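Local atomic coordinates of molinate hydrolase (Gulosibacter molinativorax, PDB entry 4UB9), a protein that hydrolyses the thiocarbamate herbicide molinate, probably with the help of a bound zinc ion, as a member of the amidohydrolase family. Residues 143-148 / 206-211; 138-143 / 167-172. All blocks are in the same frame, centred on the assembly; numbering follows the deposited sequence.

In the fold
Both interactions involve the chain around Asp143, where strand 138-143 ends; interaction 1 uses the loop that follows. Interaction 2 lies deeper: its centre is about 7 Å from the centre of the chain, and it pairs two neighbouring parallel strands. Its chemistry is mainly backbone hydrogen bonding. The centre of interaction 1 is about 16 Å from the centre of the chain, and this contact is also mostly buried. There the loop meets the end of helix 198-209 through rings, methyl groups and one bridging water. The two contacts touch: Leu148 CD1 packs on Phe170 CE1 at 3.6 Å, and Asn146 N probably hydrogen-bonds to Gly172 O.

Interaction 1. Residues 143-148 / 206-211; sequences DTWNAL and AMFEVG
Phe208 sits between Trp145 and Ala147, and this is the tight part of the contact. Phe208 CD1 comes within 3.3 Å of Trp145 CZ2, over one face of the indole. The two ring planes are 13° apart but slid past each other, an offset pair with little overlap. Trp145 has CG anti to its own N (chi1 -178°), which carries the six-membered ring out to the phenyl group. Ala147 CB stands over a face of the Phe208 ring, 4.1 Å from its centroid, in a CH-pi contact. The same methyl touches Met207 O at 3.3 Å. An alanine in place of Phe208 would probably leave a gap between the indole of Trp145 and the methyl of Ala147, with the indole freer to shift.

The side toward Val210 is looser. Val210 CG1 comes no nearer to the loop than 4.3 Å, at Leu148 CB. Val210 is partly exposed and has positive phi, just past the helix. Polar atoms here are joined through water 1. It donates to Asn146 O and to Phe208 O, and accepts a weak bond from Leu148 N.

The loop has its own bracing. Asp143 OD1 accepts from Trp145 N in an Asx turn. Asn146 ND2 gives a nearly straight bond, 2.7 Å long, to Asp143 OD2, from above the carboxylate plane. Ala147 N reaches a lone pair of Asn146 OD1. Leu100 N also donates to Asp143 OD2.

Phe185 meets the Trp145 ring too. The side chain of Trp145 is about 8 Å from the bound zinc. The arrangement is that of a loop after a beta strand near the metal site of an amidohydrolase TIM barrel, with Ala147 as N-cap of the next helix.

Interaction 2. Residues 138-143 / 167-172; sequences VTTVFD and RIFFAG
Strands 138-143 and 167-170 run parallel, joined by backbone hydrogen bonds that begin with Arg167 N to Thr139 O and end with Ala171 N to Asp143 O. With helix 148-159 they form a beta-alpha-beta unit, the repeating element of the TIM barrel to which this family belongs. Val141 N bonds to Arg167 O at 2.8 Å, nearly straight, and Phe169 N bonds back to Val141 O. Asp143 N then meets Phe169 O, and the last bond lies just past the strand end.

Side chains add to this on both faces. Phe142 and Phe169 lie side by side, pointing the same way. Their planes are 29° apart and slid, with Phe142 CE1 3.6 Å from Phe169 CD2. Thr140 CG2 reaches the edge of the Phe169 ring. On the other face Val141 CG2 packs on Ile168 CG1 at 3.9 Å.

A second shell packs against these groups. Tyr430 stacks on Phe142, and Lys432 makes a cation-pi contact with Phe169. Helix 148-159 packs on Ile168 and Phe170 through Arg155.

Arg167 is held by charge from outside the pair: Asp446 forms a salt bridge with NH1, and Glu470 with NH2. Its chain bends at chi3 (64°), bringing the guanidinium edge to Thr140. There Arg167 NH1 donates in the guanidinium plane to Thr140 OG1, 2.7 Å away, though the bond is bent (132°).

Interaction 1. Residues 143-148 / 206-211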
loop_
_atom_site.group_PDB
_atom_site.type_symbol
_atom_site.label_atom_id
_atom_site.label_comp_id
_atom_site.label_asym_id
_atom_site.label_seq_id
_atom_site.Cartn_x
_atom_site.Cartn_y
_atom_site.Cartn_z
ATOM N N ASP A 143 27.267 7.725 19.588
ATOM C CA ASP A 143 26.394 7.071 18.618
ATOM C C ASP A 143 25.553 5.975 19.279
ATOM O O ASP A 143 26.044 4.983 19.775
ATOM C CB ASP A 143 27.192 6.499 17.459
ATOM C CG ASP A 143 26.303 5.843 16.394
ATOM O OD1 ASP A 143 25.401 5.023 16.754
ATOM O OD2 ASP A 143 26.529 6.102 15.186
ATOM N N THR A 144 24.268 6.174 19.185
ATOM C CA THR A 144 23.264 5.499 20.006
ATOM C C THR A 144 22.522 4.375 19.246
ATOM O O THR A 144 21.755 3.598 19.807
ATOM C CB THR A 144 22.352 6.645 20.464
ATOM O OG1 THR A 144 22.747 7.071 21.779
ATOM C CG2 THR A 144 20.994 6.346 20.407
ATOM N N TRP A 145 22.777 4.307 17.952
ATOM C CA TRP A 145 22.224 3.286 17.080
ATOM C C TRP A 145 22.948 3.273 15.743
ATOM O O TRP A 145 22.966 4.252 14.997
ATOM C CB TRP A 145 20.726 3.459 16.795
ATOM C CG TRP A 145 20.168 2.330 15.899
ATOM C CD1 TRP A 145 19.829 1.075 16.292
ATOM C CD2 TRP A 145 19.940 2.375 14.504
ATOM N NE1 TRP A 145 19.392 0.340 15.234
ATOM C CE2 TRP A 145 19.430 1.124 14.122
ATOM C CE3 TRP A 145 20.092 3.360 13.542
ATOM C CZ2 TRP A 145 19.077 0.828 12.816
ATOM C CZ3 TRP A 145 19.753 3.074 12.251
ATOM C CH2 TRP A 145 19.256 1.811 11.893
ATOM N N ASN A 146 23.523 2.130 15.451
ATOM C CA ASN A 146 24.333 1.954 14.284
ATOM C C ASN A 146 24.574 0.473 14.115
ATOM O O ASN A 146 24.201 -0.316 14.980
ATOM C CB ASN A 146 25.653 2.687 14.457
ATOM C CG ASN A 146 26.259 3.121 13.133
ATOM O OD1 ASN A 146 26.226 2.392 12.139
ATOM N ND2 ASN A 146 26.816 4.320 13.116
ATOM N N ALA A 147 25.217 0.112 13.014
ATOM C CA ALA A 147 25.663 -1.260 12.789
ATOM C C ALA A 147 27.002 -1.510 13.460
ATOM O O ALA A 147 27.990 -0.817 13.199
ATOM C CB ALA A 147 25.771 -1.552 11.324
ATOM N N LEU A 148 27.033 -2.542 14.300
ATOM C CA LEU A 148 28.169 -2.813 15.136
ATOM C C LEU A 148 29.480 -2.929 14.385
ATOM O O LEU A 148 30.466 -2.315 14.757
ATOM C CB LEU A 148 27.934 -4.067 15.976
ATOM C CG LEU A 148 29.011 -4.358 17.031
ATOM C CD1 LEU A 148 29.178 -3.238 18.055
ATOM C CD2 LEU A 148 28.663 -5.637 17.750
ATOM N N ALA A 206 20.377 -7.866 9.577
ATOM C CA ALA A 206 21.326 -8.643 10.421
ATOM C C ALA A 206 22.522 -7.820 10.855
ATOM O O ALA A 206 22.969 -7.913 11.995
ATOM C CB ALA A 206 21.789 -9.879 9.702
ATOM N N MET A 207 23.016 -6.949 9.999
ATOM C CA MET A 207 24.173 -6.135 10.434
ATOM C C MET A 207 23.809 -5.024 11.448
ATOM O O MET A 207 24.661 -4.579 12.218
ATOM C CB MET A 207 24.994 -5.602 9.258
ATOM C CG MET A 207 24.455 -4.392 8.541
ATOM S SD MET A 207 25.733 -3.621 7.503
ATOM C CE MET A 207 24.756 -2.152 7.119
ATOM N N PHE A 208 22.552 -4.592 11.485
ATOM C CA PHE A 208 22.109 -3.689 12.560
ATOM C C PHE A 208 21.700 -4.409 13.852
ATOM O O PHE A 208 22.028 -3.970 14.955
ATOM C CB PHE A 208 20.960 -2.781 12.084
ATOM C CG PHE A 208 21.427 -1.675 11.202
ATOM C CD1 PHE A 208 21.926 -0.501 11.742
ATOM C CD2 PHE A 208 21.441 -1.834 9.833
ATOM C CE1 PHE A 208 22.376 0.519 10.919
ATOM C CE2 PHE A 208 21.892 -0.832 9.011
ATOM C CZ PHE A 208 22.355 0.352 9.544
ATOM N N GLU A 209 20.929 -5.483 13.706
ATOM C CA GLU A 209 20.338 -6.172 14.875
ATOM C C GLU A 209 21.359 -6.965 15.669
ATOM O O GLU A 209 21.307 -7.017 16.894
ATOM C CB GLU A 209 19.234 -7.112 14.444
ATOM C CG GLU A 209 17.964 -6.434 13.938
ATOM C CD GLU A 209 16.923 -7.439 13.464
ATOM O OE1 GLU A 209 17.151 -8.646 13.605
ATOM O OE2 GLU A 209 15.871 -7.038 12.934
ATOM N N VAL A 210 22.285 -7.582 14.936
ATOM C CA VAL A 210 23.273 -8.533 15.487
ATOM C C VAL A 210 22.658 -9.425 16.558
ATOM O O VAL A 210 23.153 -9.524 17.669
ATOM C CB VAL A 210 24.555 -7.859 16.010
ATOM C CG1 VAL A 210 25.331 -7.295 14.837
ATOM C CG2 VAL A 210 24.242 -6.732 16.955
ATOM N N GLY A 211 21.584 -10.106 16.174
ATOM C CA GLY A 211 20.907 -11.059 17.047
ATOM C C GLY A 211 20.094 -10.434 18.166
ATOM O O GLY A 211 19.537 -11.151 18.983
HETATM O O HOH W 1 24.615 -2.914 15.545
#

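Interaction 2. Residues 138-143 / 167-172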
loop_
_atom_site.group_PDB
_atom_site.type_symbol
_atom_site.label_atom_id
_atom_site.label_comp_id
_atom_site.label_asym_id
_atom_site.label_seq_id
_atom_site.Cartn_x
_atom_site.Cartn_y
_atom_site.Cartn_z
ATOM N N VAL A 138 32.424 19.620 16.968
ATOM C CA VAL A 138 32.095 18.518 17.852
ATOM C C VAL A 138 33.276 17.558 17.833
ATOM O O VAL A 138 33.541 16.928 16.823
ATOM C CB VAL A 138 30.813 17.815 17.432
ATOM C CG1 VAL A 138 30.543 16.591 18.324
ATOM C CG2 VAL A 138 29.648 18.773 17.479
ATOM N N THR A 139 33.969 17.462 18.953
ATOM C CA THR A 139 35.151 16.612 19.032
ATOM C C THR A 139 34.844 15.196 19.565
ATOM O O THR A 139 35.635 14.267 19.378
ATOM C CB THR A 139 36.217 17.248 19.921
ATOM O OG1 THR A 139 35.572 17.868 21.045
ATOM C CG2 THR A 139 37.006 18.305 19.125
ATOM N N THR A 140 33.698 15.046 20.225
ATOM C CA THR A 140 33.232 13.727 20.708
ATOM C C THR A 140 31.770 13.490 20.375
ATOM O O THR A 140 30.913 14.327 20.675
ATOM C CB THR A 140 33.424 13.560 22.222
ATOM O OG1 THR A 140 34.806 13.761 22.546
ATOM C CG2 THR A 140 33.010 12.170 22.683
ATOM N N VAL A 141 31.503 12.348 19.723
ATOM C CA VAL A 141 30.141 11.942 19.452
ATOM C C VAL A 141 29.786 10.618 20.112
ATOM O O VAL A 141 30.580 9.681 20.147
ATOM C CB VAL A 141 29.813 11.839 17.935
ATOM C CG1 VAL A 141 29.873 13.209 17.283
ATOM C CG2 VAL A 141 30.716 10.863 17.233
ATOM N N PHE A 142 28.556 10.554 20.579
ATOM C CA PHE A 142 27.987 9.336 21.158
ATOM C C PHE A 142 26.931 8.830 20.238
ATOM O O PHE A 142 25.848 9.432 20.084
ATOM C CB PHE A 142 27.425 9.634 22.531
ATOM C CG PHE A 142 28.480 9.927 23.525
ATOM C CD1 PHE A 142 29.119 8.911 24.203
ATOM C CD2 PHE A 142 28.890 11.224 23.755
ATOM C CE1 PHE A 142 30.132 9.179 25.138
ATOM C CE2 PHE A 142 29.894 11.496 24.666
ATOM C CZ PHE A 142 30.513 10.466 25.361
ATOM N N ASP A 143 27.267 7.725 19.588
ATOM C CA ASP A 143 26.394 7.071 18.618
ATOM C C ASP A 143 25.553 5.975 19.279
ATOM O O ASP A 143 26.044 4.983 19.775
ATOM C CB ASP A 143 27.192 6.499 17.459
ATOM C CG ASP A 143 26.303 5.843 16.394
ATOM O OD1 ASP A 143 25.401 5.023 16.754
ATOM O OD2 ASP A 143 26.529 6.102 15.186
ATOM N N ARG A 167 35.916 11.864 17.875
ATOM C CA ARG A 167 36.047 10.547 18.462
ATOM C C ARG A 167 34.642 10.006 18.747
ATOM O O ARG A 167 33.678 10.748 19.024
ATOM C CB ARG A 167 36.956 10.480 19.672
ATOM C CG ARG A 167 36.362 10.894 20.976
ATOM C CD ARG A 167 37.354 10.665 22.119
ATOM N NE ARG A 167 38.535 11.492 21.961
ATOM C CZ ARG A 167 38.583 12.823 22.050
ATOM N NH1 ARG A 167 37.511 13.550 22.353
ATOM N NH2 ARG A 167 39.743 13.450 21.852
ATOM N N ILE A 168 34.559 8.707 18.617
ATOM C CA ILE A 168 33.320 7.978 18.688
ATOM C C ILE A 168 33.266 7.043 19.865
ATOM O O ILE A 168 34.194 6.298 20.137
ATOM C CB ILE A 168 33.142 7.107 17.458
ATOM C CG1 ILE A 168 33.142 7.953 16.204
ATOM C CG2 ILE A 168 31.811 6.346 17.532
ATOM C CD1 ILE A 168 33.170 7.125 14.937
ATOM N N PHE A 169 32.130 7.074 20.528
ATOM C CA PHE A 169 31.711 6.007 21.433
ATOM C C PHE A 169 30.329 5.527 21.022
ATOM O O PHE A 169 29.483 6.323 20.660
ATOM C CB PHE A 169 31.700 6.494 22.876
ATOM C CG PHE A 169 33.030 6.968 23.327
ATOM C CD1 PHE A 169 34.078 6.077 23.532
ATOM C CD2 PHE A 169 33.252 8.346 23.522
ATOM C CE1 PHE A 169 35.351 6.521 23.929
ATOM C CE2 PHE A 169 34.508 8.794 23.900
ATOM C CZ PHE A 169 35.559 7.885 24.116
ATOM N N PHE A 170 30.103 4.216 21.114
ATOM C CA PHE A 170 28.867 3.663 20.593
ATOM C C PHE A 170 28.147 2.616 21.456
ATOM O O PHE A 170 28.737 1.966 22.297
ATOM C CB PHE A 170 29.111 3.144 19.200
ATOM C CG PHE A 170 30.078 2.030 19.140
ATOM C CD1 PHE A 170 29.709 0.761 19.552
ATOM C CD2 PHE A 170 31.332 2.219 18.625
ATOM C CE1 PHE A 170 30.617 -0.290 19.472
ATOM C CE2 PHE A 170 32.241 1.182 18.535
ATOM C CZ PHE A 170 31.894 -0.079 18.949
ATOM N N ALA A 171 26.848 2.508 21.221
ATOM C CA ALA A 171 26.000 1.451 21.789
ATOM C C ALA A 171 25.944 0.213 20.943
ATOM O O ALA A 171 25.579 -0.858 21.424
ATOM C CB ALA A 171 24.570 1.943 21.941
ATOM N N GLY A 172 26.182 0.387 19.660
ATOM C CA GLY A 172 25.844 -0.626 18.642
ATOM C C GLY A 172 24.364 -0.507 18.329
ATOM O O GLY A 172 23.869 0.559 17.955
HETATM O O HOH W 2 25.973 2.687 17.919
#